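PDB 2EB0: manganese-dependent inorganic pyrophosphatase, which catalyses the hydrolysis of diphosphate to two phosphates, using two manganese ions bound in each subunit. Local coordinates for residues L100-P105 with A110-E115; S142-I145 with L150-S153; E270-E273 with K279-G282; F251-I256 with E262-G267. All coordinates share one frame; numbering follows the deposited sequence.

Contact 1: residues L100-P105 with A110-E115; sequences LYYAKP and ATVIAE
Y102 and V112 make the tight half of this contact. CE2 of Y102 lies 3.2 Å from CG1 of V112, with CD2 of Y102 not much farther off, at 3.6 Å. The two side chains run antiparallel, one alongside the other, and the methyl approaches the ring obliquely. With CG of Y102 anti to its backbone N (chi1 -174°), the ring reaches out from strand 100-103 toward helix 109-118. Farther along the chain, CB of K104 rests 4.1 Å from CG2 of V112, so the valine has one branch for each partner.

Around E115 the contact turns polar and is linked by water. A water sits in the plane of the Y102 ring, 2.7 Å from OH of Y102, and takes that hydroxyl's hydrogen; its own two go to V112 O and to OE1 of E115. The K104 chain, bent at chi3 and chi4, crosses the glutamate at about a right angle. Its CE comes within 3.1 Å of E115 OE1, but the charge pairing is loose: K104 NZ stays 3.6 Å from E115 OE1, a long salt bridge. A phenylalanine in place of Y102 would probably keep the valine contact but leave the water without its donor, and so weaken the link to V112 O and E115.

Y102 meets the Y102 ring of the second subunit, and residues 101-103 pair antiparallel with a strand of that chain. This is the edge strand of the parallel sheet in the DHH domain, joined to its following helix at the dimer interface.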
loop_
_atom_site.group_PDB
_atom_site.type_symbol
_atom_site.label_atom_id
_atom_site.label_comp_id
_atom_site.label_asym_id
_atom_site.label_seq_id
_atom_site.Cartn_x
_atom_site.Cartn_y
_atom_site.Cartn_z
ATOM N N LEU B 100 -5.298 6.981 3.087
ATOM C CA LEU B 100 -5.666 5.857 3.935
ATOM C C LEU B 100 -5.542 4.669 2.981
ATOM O O LEU B 100 -6.195 4.623 1.929
ATOM C CB LEU B 100 -7.104 5.962 4.422
ATOM C CG LEU B 100 -7.667 4.643 4.971
ATOM C CD1 LEU B 100 -6.968 4.249 6.261
ATOM C CD2 LEU B 100 -9.144 4.800 5.213
ATOM N N TYR B 101 -4.683 3.723 3.326
ATOM C CA TYR B 101 -4.494 2.560 2.478
ATOM C C TYR B 101 -4.540 1.337 3.368
ATOM O O TYR B 101 -3.744 1.217 4.293
ATOM C CB TYR B 101 -3.145 2.641 1.769
ATOM C CG TYR B 101 -3.019 1.707 0.599
ATOM C CD1 TYR B 101 -3.210 0.332 0.750
ATOM C CD2 TYR B 101 -2.732 2.195 -0.670
ATOM C CE1 TYR B 101 -3.118 -0.535 -0.335
ATOM C CE2 TYR B 101 -2.638 1.337 -1.762
ATOM C CZ TYR B 101 -2.833 -0.025 -1.585
ATOM O OH TYR B 101 -2.735 -0.869 -2.662
ATOM N N TYR B 102 -5.475 0.435 3.097
ATOM C CA TYR B 102 -5.590 -0.769 3.906
ATOM C C TYR B 102 -5.836 -2.005 3.050
ATOM O O TYR B 102 -6.917 -2.169 2.466
ATOM C CB TYR B 102 -6.713 -0.607 4.938
ATOM C CG TYR B 102 -6.817 -1.758 5.914
ATOM C CD1 TYR B 102 -5.674 -2.305 6.506
ATOM C CD2 TYR B 102 -8.056 -2.301 6.253
ATOM C CE1 TYR B 102 -5.766 -3.363 7.402
ATOM C CE2 TYR B 102 -8.157 -3.360 7.155
ATOM C CZ TYR B 102 -7.011 -3.887 7.723
ATOM O OH TYR B 102 -7.103 -4.941 8.601
ATOM N N ALA B 103 -4.820 -2.859 2.965
ATOM C CA ALA B 103 -4.923 -4.097 2.199
ATOM C C ALA B 103 -4.342 -5.297 2.962
ATOM O O ALA B 103 -3.267 -5.215 3.548
ATOM C CB ALA B 103 -4.225 -3.938 0.836
ATOM N N LYS B 104 -5.077 -6.403 2.975
ATOM C CA LYS B 104 -4.626 -7.620 3.644
ATOM C C LYS B 104 -4.632 -8.717 2.600
ATOM O O LYS B 104 -5.551 -8.801 1.791
ATOM C CB LYS B 104 -5.565 -8.016 4.792
ATOM C CG LYS B 104 -5.592 -7.031 5.948
ATOM C CD LYS B 104 -6.606 -7.417 7.030
ATOM C CE LYS B 104 -6.005 -8.290 8.140
ATOM N NZ LYS B 104 -5.766 -9.702 7.750
ATOM N N PRO B 105 -3.600 -9.570 2.593
ATOM C CA PRO B 105 -3.612 -10.630 1.583
ATOM C C PRO B 105 -4.571 -11.782 1.934
ATOM O O PRO B 105 -4.137 -12.900 2.195
ATOM C CB PRO B 105 -2.147 -11.060 1.515
ATOM C CG PRO B 105 -1.664 -10.855 2.934
ATOM C CD PRO B 105 -2.327 -9.538 3.343
ATOM N N ALA B 110 -14.155 -8.160 0.926
ATOM C CA ALA B 110 -15.267 -8.308 1.857
ATOM C C ALA B 110 -14.770 -8.822 3.212
ATOM O O ALA B 110 -15.239 -8.376 4.260
ATOM C CB ALA B 110 -16.315 -9.261 1.272
ATOM N N THR B 111 -13.822 -9.757 3.183
ATOM C CA THR B 111 -13.241 -10.311 4.397
ATOM C C THR B 111 -12.603 -9.207 5.235
ATOM O O THR B 111 -12.801 -9.146 6.448
ATOM C CB THR B 111 -12.157 -11.362 4.068
ATOM O OG1 THR B 111 -12.744 -12.423 3.318
ATOM C CG2 THR B 111 -11.548 -11.948 5.346
ATOM N N VAL B 112 -11.836 -8.336 4.584
ATOM C CA VAL B 112 -11.178 -7.226 5.263
ATOM C C VAL B 112 -12.190 -6.325 5.976
ATOM O O VAL B 112 -11.994 -5.925 7.124
ATOM C CB VAL B 112 -10.410 -6.343 4.266
ATOM C CG1 VAL B 112 -9.734 -5.194 5.007
ATOM C CG2 VAL B 112 -9.401 -7.169 3.514
ATOM N N ILE B 113 -13.261 -5.988 5.267
ATOM C CA ILE B 113 -14.298 -5.121 5.806
ATOM C C ILE B 113 -15.031 -5.761 6.977
ATOM O O ILE B 113 -15.299 -5.103 7.986
ATOM C CB ILE B 113 -15.311 -4.743 4.704
ATOM C CG1 ILE B 113 -14.603 -3.928 3.623
ATOM C CG2 ILE B 113 -16.470 -3.939 5.295
ATOM C CD1 ILE B 113 -15.481 -3.581 2.437
ATOM N N ALA B 114 -15.340 -7.045 6.839
ATOM C CA ALA B 114 -16.050 -7.779 7.874
ATOM C C ALA B 114 -15.215 -7.902 9.142
ATOM O O ALA B 114 -15.743 -7.800 10.259
ATOM C CB ALA B 114 -16.434 -9.169 7.362
ATOM N N GLU B 115 -13.914 -8.125 8.977
ATOM C CA GLU B 115 -13.054 -8.264 10.137
ATOM C C GLU B 115 -13.015 -6.953 10.896
ATOM O O GLU B 115 -12.968 -6.939 12.125
ATOM C CB GLU B 115 -11.640 -8.672 9.740
ATOM C CG GLU B 115 -10.680 -8.634 10.913
ATOM C CD GLU B 115 -9.294 -9.097 10.546
ATOM O OE1 GLU B 115 -8.779 -8.653 9.502
ATOM O OE2 GLU B 115 -8.713 -9.899 11.311
HETATM O O HOH W 1 -9.530 -6.049 8.561
#

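Contact 2: residues S142-I145 with L150-S153; sequences SAII and LFKS
The F151 ring packs against two isoleucines in the last turns of helix 134-148. CE2 of F151 is 4.0 Å from CG2 of I144, and CZ of F151 is 4.5 Å from CG1 of I145; both isoleucines come to the ring obliquely. CG of F151 sits beside its own backbone N (chi1 -42°), which turns the ring back to the helix although its CB bond does not point there. Next to it, CG of L150 lies 4.3 Å from CG2 of I145, an ordinary van der Waals contact.

Outward from this greasy patch comes the polar edge. L150 N gives its hydrogen to I145 O over 2.8 Å, nearly straight at 173°. The bond spans five residues instead of the four of an alpha-helical turn. L150 and F151 both take left-handed backbone angles as the chain leaves the helix.

What results is a helix C-terminus finished by a backbone bond from residue i+5 to residue i, with a threonine side chain bridging the turn: T148 OG1 is bonded to both I144 O and F151 N. It closes helix 134-148 just beyond D147, a ligand of one of the two manganese ions in the DHH-type active site.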
loop_
_atom_site.group_PDB
_atom_site.type_symbol
_atom_site.label_atom_id
_atom_site.label_comp_id
_atom_site.label_asym_id
_atom_site.label_seq_id
_atom_site.Cartn_x
_atom_site.Cartn_y
_atom_site.Cartn_z
ATOM N N SER B 142 -21.515 -13.491 0.294
ATOM C CA SER B 142 -21.457 -13.871 -1.112
ATOM C C SER B 142 -20.101 -13.499 -1.712
ATOM O O SER B 142 -19.510 -14.270 -2.471
ATOM C CB SER B 142 -22.571 -13.168 -1.889
ATOM O OG SER B 142 -23.817 -13.370 -1.254
ATOM N N ALA B 143 -19.617 -12.313 -1.361
ATOM C CA ALA B 143 -18.338 -11.833 -1.865
ATOM C C ALA B 143 -17.216 -12.774 -1.457
ATOM O O ALA B 143 -16.364 -13.119 -2.274
ATOM C CB ALA B 143 -18.058 -10.418 -1.341
ATOM N N ILE B 144 -17.214 -13.193 -0.197
ATOM C CA ILE B 144 -16.181 -14.096 0.284
ATOM C C ILE B 144 -16.232 -15.419 -0.478
ATOM O O ILE B 144 -15.217 -15.882 -0.999
ATOM C CB ILE B 144 -16.320 -14.349 1.807
ATOM C CG1 ILE B 144 -16.157 -13.018 2.562
ATOM C CG2 ILE B 144 -15.260 -15.332 2.271
ATOM C CD1 ILE B 144 -16.136 -13.137 4.072
ATOM N N ILE B 145 -17.418 -16.013 -0.559
ATOM C CA ILE B 145 -17.586 -17.269 -1.265
ATOM C C ILE B 145 -17.176 -17.130 -2.728
ATOM O O ILE B 145 -16.515 -18.006 -3.287
ATOM C CB ILE B 145 -19.047 -17.748 -1.214
ATOM C CG1 ILE B 145 -19.380 -18.231 0.200
ATOM C CG2 ILE B 145 -19.277 -18.850 -2.259
ATOM C CD1 ILE B 145 -20.861 -18.434 0.458
ATOM N N LEU B 150 -15.615 -20.687 -3.082
ATOM C CA LEU B 150 -16.045 -21.576 -2.014
ATOM C C LEU B 150 -14.850 -22.152 -1.259
ATOM O O LEU B 150 -14.752 -23.360 -1.046
ATOM C CB LEU B 150 -16.914 -22.709 -2.565
ATOM C CG LEU B 150 -18.189 -23.030 -1.772
ATOM C CD1 LEU B 150 -18.601 -24.465 -2.055
ATOM C CD2 LEU B 150 -17.964 -22.856 -0.286
ATOM N N PHE B 151 -13.934 -21.272 -0.875
ATOM C CA PHE B 151 -12.754 -21.650 -0.110
ATOM C C PHE B 151 -11.839 -22.663 -0.797
ATOM O O PHE B 151 -11.064 -23.348 -0.137
ATOM C CB PHE B 151 -13.192 -22.191 1.250
ATOM C CG PHE B 151 -14.297 -21.392 1.881
ATOM C CD1 PHE B 151 -15.554 -21.954 2.076
ATOM C CD2 PHE B 151 -14.082 -20.071 2.271
ATOM C CE1 PHE B 151 -16.585 -21.208 2.651
ATOM C CE2 PHE B 151 -15.096 -19.319 2.843
ATOM C CZ PHE B 151 -16.355 -19.887 3.034
ATOM N N LYS B 152 -11.919 -22.746 -2.122
ATOM C CA LYS B 152 -11.078 -23.676 -2.861
ATOM C C LYS B 152 -9.787 -22.997 -3.297
ATOM O O LYS B 152 -8.735 -23.628 -3.377
ATOM C CB LYS B 152 -11.831 -24.213 -4.079
ATOM C CG LYS B 152 -13.078 -24.990 -3.707
ATOM C CD LYS B 152 -13.784 -25.547 -4.925
ATOM C CE LYS B 152 -14.921 -26.456 -4.493
ATOM N NZ LYS B 152 -15.543 -27.180 -5.633
ATOM N N SER B 153 -9.869 -21.702 -3.574
ATOM C CA SER B 153 -8.700 -20.946 -4.005
ATOM C C SER B 153 -7.640 -20.839 -2.911
ATOM O O SER B 153 -7.958 -20.778 -1.723
ATOM C CB SER B 153 -9.118 -19.544 -4.439
ATOM O OG SER B 153 -7.981 -18.735 -4.642
#

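Contact 3: residues E270-E273 with K279-G282; sequences EMFE and KVEG
E273 and V280 hold together the connection that leads, within the DHHA2 domain, from helix 269-275 to the edge strand 284-287.

One hydrogen bond crosses the contact. V280 N donates to OE1 of E273 at 2.6 Å and 165°, so the glutamate tip grips the backbone of the returning chain. CG of E273 lies beside the backbone N (chi1 -74°) and the chain beyond is extended, which carries the carboxylate across to K279-V280. Shortened to alanine, this residue would probably leave the V280 amide without its acceptor and open a gap beside CG2 of V280.

The apolar contacts are made by CG2 of V280. It packs 3.6 Å from CG of E273, and it also touches the F272 ring obliquely, 3.8 Å from CD2 of F272. That ring is covered further by V285 of strand 284-287 and by A263 and V265 of strand 260-267.

Charge plays little direct part. K279 and E273 extend in parallel, but NZ of K279 ends 6.3 Å from OE1 of E273, too far for a salt bridge. What does touch is the aliphatic stem: CG of K279 comes to 3.2 Å from E273 OE1, the oxygen that V280 N meets on the anti side, 21° out of the carboxylate plane.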
loop_
_atom_site.group_PDB
_atom_site.type_symbol
_atom_site.label_atom_id
_atom_site.label_comp_id
_atom_site.label_asym_id
_atom_site.label_seq_id
_atom_site.Cartn_x
_atom_site.Cartn_y
_atom_site.Cartn_z
ATOM N N GLU B 270 7.288 -16.314 -24.742
ATOM C CA GLU B 270 8.597 -16.490 -24.121
ATOM C C GLU B 270 8.562 -16.050 -22.662
ATOM O O GLU B 270 8.997 -16.781 -21.770
ATOM C CB GLU B 270 9.659 -15.665 -24.863
ATOM C CG GLU B 270 9.597 -15.757 -26.385
ATOM C CD GLU B 270 8.365 -15.074 -26.969
ATOM O OE1 GLU B 270 8.200 -13.856 -26.757
ATOM O OE2 GLU B 270 7.560 -15.756 -27.638
ATOM N N MET B 271 8.040 -14.850 -22.426
ATOM C CA MET B 271 7.961 -14.312 -21.076
ATOM C C MET B 271 7.089 -15.170 -20.167
ATOM O O MET B 271 7.327 -15.249 -18.964
ATOM C CB MET B 271 7.427 -12.881 -21.103
ATOM C CG MET B 271 7.632 -12.144 -19.785
ATOM S SD MET B 271 9.373 -12.066 -19.256
ATOM C CE MET B 271 9.829 -10.430 -19.889
ATOM N N PHE B 272 6.085 -15.815 -20.756
ATOM C CA PHE B 272 5.168 -16.682 -20.022
ATOM C C PHE B 272 5.899 -17.956 -19.608
ATOM O O PHE B 272 5.879 -18.363 -18.439
ATOM C CB PHE B 272 3.979 -17.059 -20.908
ATOM C CG PHE B 272 2.996 -17.980 -20.242
ATOM C CD1 PHE B 272 1.937 -17.471 -19.498
ATOM C CD2 PHE B 272 3.142 -19.361 -20.343
ATOM C CE1 PHE B 272 1.032 -18.322 -18.862
ATOM C CE2 PHE B 272 2.249 -20.226 -19.713
ATOM C CZ PHE B 272 1.188 -19.701 -18.968
ATOM N N GLU B 273 6.534 -18.586 -20.589
ATOM C CA GLU B 273 7.276 -19.811 -20.354
ATOM C C GLU B 273 8.355 -19.581 -19.307
ATOM O O GLU B 273 8.674 -20.476 -18.536
ATOM C CB GLU B 273 7.897 -20.306 -21.660
ATOM C CG GLU B 273 6.899 -20.922 -22.623
ATOM C CD GLU B 273 7.527 -21.245 -23.970
ATOM O OE1 GLU B 273 6.974 -22.100 -24.702
ATOM O OE2 GLU B 273 8.570 -20.633 -24.298
ATOM N N LYS B 279 7.531 -24.876 -20.974
ATOM C CA LYS B 279 7.433 -24.540 -22.391
ATOM C C LYS B 279 6.016 -24.860 -22.858
ATOM O O LYS B 279 5.453 -25.891 -22.485
ATOM C CB LYS B 279 8.436 -25.350 -23.215
ATOM C CG LYS B 279 8.710 -24.750 -24.588
ATOM C CD LYS B 279 9.282 -25.770 -25.562
ATOM C CE LYS B 279 8.228 -26.791 -25.972
ATOM N NZ LYS B 279 8.734 -27.748 -26.995
ATOM N N VAL B 280 5.443 -23.979 -23.672
ATOM C CA VAL B 280 4.080 -24.173 -24.163
ATOM C C VAL B 280 3.979 -24.980 -25.461
ATOM O O VAL B 280 4.663 -24.697 -26.450
ATOM C CB VAL B 280 3.373 -22.820 -24.394
ATOM C CG1 VAL B 280 1.914 -23.061 -24.757
ATOM C CG2 VAL B 280 3.481 -21.947 -23.152
ATOM N N GLU B 281 3.114 -25.988 -25.445
ATOM C CA GLU B 281 2.885 -26.828 -26.613
ATOM C C GLU B 281 1.573 -26.358 -27.234
ATOM O O GLU B 281 0.493 -26.566 -26.670
ATOM C CB GLU B 281 2.789 -28.299 -26.199
ATOM C CG GLU B 281 2.483 -29.260 -27.338
ATOM C CD GLU B 281 2.591 -30.717 -26.919
ATOM O OE1 GLU B 281 2.226 -31.598 -27.725
ATOM O OE2 GLU B 281 3.048 -30.983 -25.785
ATOM N N GLY B 282 1.674 -25.716 -28.393
ATOM C CA GLY B 282 0.492 -25.193 -29.049
ATOM C C GLY B 282 0.337 -23.751 -28.608
ATOM O O GLY B 282 1.312 -23.000 -28.614
#

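Contact 4: residues F251-I256 with E262-G267; sequences FLITDI and EALVVG
E262 and I253 face each other as an antiparallel hydrogen-bonded pair, their side chains running abreast. Starting at the root, CB of E262 is 4.0 Å from CB of I253 and equally far from I253 O. From there the chain is extended, with CG anti to the backbone N (chi1 -172°); CG and CD only carry it outward, and contact resumes at the tip. There OE1 of E262 passes 4.1 Å from CD1 of I253, a van der Waals contact between a carboxylate oxygen and a methyl. The charge goes elsewhere: OE1 makes a salt bridge with K230 and OE2 a weak hydrogen bond with S284.

The backbone pairing beneath is regular. I253 N gives an almost straight bond to E262 O (2.9 Å, 178°), and E262 N returns one to I253 O. Two residues along, F251 and L264 exchange N-H and C=O in the same way; F251 O, bonded to L264 N at 2.9 Å, also draws a CA-H contact from A263 CA at 3.6 Å.

On the E262 face, CB of F251 touches CB of L264 at 4.1 Å, and CD1 of I253 nears L264 CD2. On the other face, the non-hydrogen-bonded pair L252 and A263 meets through CD2 of L252 and CB of A263, 4.1 Å apart.

These strands form a beta hairpin in the mixed sheet. Strand 211-220 runs along the far side of 248-255, strand 284-287 along the far side of 260-267, and helix 230-243 covers the face bearing F251, I253 and V266.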
loop_
_atom_site.group_PDB
_atom_site.type_symbol
_atom_site.label_atom_id
_atom_site.label_comp_id
_atom_site.label_asym_id
_atom_site.label_seq_id
_atom_site.Cartn_x
_atom_site.Cartn_y
_atom_site.Cartn_z
ATOM N N PHE B 251 -5.429 -16.124 -20.810
ATOM C CA PHE B 251 -6.820 -16.335 -20.442
ATOM C C PHE B 251 -6.904 -17.654 -19.706
ATOM O O PHE B 251 -6.545 -18.706 -20.247
ATOM C CB PHE B 251 -7.719 -16.398 -21.663
ATOM C CG PHE B 251 -9.173 -16.269 -21.332
ATOM C CD1 PHE B 251 -9.729 -15.022 -21.081
ATOM C CD2 PHE B 251 -9.982 -17.398 -21.233
ATOM C CE1 PHE B 251 -11.070 -14.896 -20.735
ATOM C CE2 PHE B 251 -11.323 -17.284 -20.886
ATOM C CZ PHE B 251 -11.868 -16.027 -20.635
ATOM N N LEU B 252 -7.389 -17.590 -18.473
ATOM C CA LEU B 252 -7.494 -18.770 -17.633
ATOM C C LEU B 252 -8.845 -19.469 -17.686
ATOM O O LEU B 252 -9.865 -18.910 -17.264
ATOM C CB LEU B 252 -7.190 -18.396 -16.179
ATOM C CG LEU B 252 -5.864 -17.675 -15.949
ATOM C CD1 LEU B 252 -5.790 -17.176 -14.513
ATOM C CD2 LEU B 252 -4.705 -18.600 -16.281
ATOM N N ILE B 253 -8.854 -20.687 -18.220
ATOM C CA ILE B 253 -10.077 -21.477 -18.244
ATOM C C ILE B 253 -9.923 -22.282 -16.959
ATOM O O ILE B 253 -9.231 -23.291 -16.936
ATOM C CB ILE B 253 -10.128 -22.429 -19.439
ATOM C CG1 ILE B 253 -10.153 -21.621 -20.736
ATOM C CG2 ILE B 253 -11.361 -23.318 -19.337
ATOM C CD1 ILE B 253 -10.130 -22.478 -22.007
ATOM N N THR B 254 -10.537 -21.802 -15.887
ATOM C CA THR B 254 -10.424 -22.438 -14.580
ATOM C C THR B 254 -11.444 -23.551 -14.298
ATOM O O THR B 254 -12.663 -23.345 -14.300
ATOM C CB THR B 254 -10.482 -21.356 -13.476
ATOM O OG1 THR B 254 -9.379 -20.456 -13.655
ATOM C CG2 THR B 254 -10.408 -21.969 -12.089
ATOM N N ASP B 255 -10.916 -24.744 -14.074
ATOM C CA ASP B 255 -11.734 -25.909 -13.784
ATOM C C ASP B 255 -11.937 -25.947 -12.273
ATOM O O ASP B 255 -11.057 -26.361 -11.528
ATOM C CB ASP B 255 -11.009 -27.160 -14.262
ATOM C CG ASP B 255 -11.830 -28.411 -14.085
ATOM O OD1 ASP B 255 -12.003 -29.130 -15.094
ATOM O OD2 ASP B 255 -12.296 -28.676 -12.949
ATOM N N ILE B 256 -13.103 -25.510 -11.825
ATOM C CA ILE B 256 -13.386 -25.469 -10.400
ATOM C C ILE B 256 -13.199 -26.804 -9.687
ATOM O O ILE B 256 -12.666 -26.836 -8.590
ATOM C CB ILE B 256 -14.808 -24.919 -10.144
ATOM C CG1 ILE B 256 -14.863 -23.446 -10.569
ATOM C CG2 ILE B 256 -15.176 -25.055 -8.665
ATOM C CD1 ILE B 256 -16.254 -22.865 -10.610
ATOM N N GLU B 262 -6.479 -23.898 -17.523
ATOM C CA GLU B 262 -5.862 -24.081 -18.826
ATOM C C GLU B 262 -5.533 -22.659 -19.239
ATOM O O GLU B 262 -6.429 -21.832 -19.392
ATOM C CB GLU B 262 -6.833 -24.686 -19.839
ATOM C CG GLU B 262 -6.156 -25.058 -21.149
ATOM C CD GLU B 262 -7.135 -25.414 -22.256
ATOM O OE1 GLU B 262 -8.137 -26.110 -21.981
ATOM O OE2 GLU B 262 -6.890 -25.007 -23.411
ATOM N N ALA B 263 -4.253 -22.361 -19.401
ATOM C CA ALA B 263 -3.869 -21.019 -19.791
ATOM C C ALA B 263 -3.710 -20.876 -21.294
ATOM O O ALA B 263 -2.995 -21.649 -21.921
ATOM C CB ALA B 263 -2.572 -20.633 -19.100
ATOM N N LEU B 264 -4.396 -19.893 -21.868
ATOM C CA LEU B 264 -4.285 -19.605 -23.295
ATOM C C LEU B 264 -3.245 -18.494 -23.356
ATOM O O LEU B 264 -3.371 -17.486 -22.657
ATOM C CB LEU B 264 -5.607 -19.101 -23.866
ATOM C CG LEU B 264 -6.846 -19.993 -23.758
ATOM C CD1 LEU B 264 -7.980 -19.355 -24.554
ATOM C CD2 LEU B 264 -6.551 -21.380 -24.299
ATOM N N VAL B 265 -2.220 -18.671 -24.186
ATOM C CA VAL B 265 -1.155 -17.682 -24.270
ATOM C C VAL B 265 -1.064 -16.975 -25.617
ATOM O O VAL B 265 -0.887 -17.607 -26.657
ATOM C CB VAL B 265 0.200 -18.331 -23.928
ATOM C CG1 VAL B 265 1.291 -17.271 -23.867
ATOM C CG2 VAL B 265 0.096 -19.055 -22.595
ATOM N N VAL B 266 -1.180 -15.651 -25.580
ATOM C CA VAL B 266 -1.134 -14.833 -26.783
ATOM C C VAL B 266 -0.107 -13.705 -26.668
ATOM O O VAL B 266 -0.124 -12.928 -25.703
ATOM C CB VAL B 266 -2.512 -14.200 -27.062
ATOM C CG1 VAL B 266 -2.565 -13.681 -28.490
ATOM C CG2 VAL B 266 -3.612 -15.218 -26.810
ATOM N N GLY B 267 0.779 -13.611 -27.659
ATOM C CA GLY B 267 1.794 -12.570 -27.649
ATOM C C GLY B 267 3.158 -13.055 -27.183
ATOM O O GLY B 267 3.751 -13.954 -27.780
#

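Overall arrangement
Along the chain the order is contact 1, contact 2, contact 4, contact 3, each closing before the next opens. Contacts 1 and 2 sit 15 Å apart between centres and join directly: A110 on helix 109-118 packs against A143 and I144 of helix 134-148. Contacts 3 and 4, 12 Å apart between centres, meet where the F272 ring lies on V265 and A263 of strand 260-267. Contacts 1 and 3 are 35 Å apart, centre to centre. Contacts 1 and 2 thus belong to the metal-binding DHH part, near the manganese ions, with contact 1 at the dimer interface; contacts 3 and 4 build the DHHA2 sheet, and the two parts touch through K152 and I256.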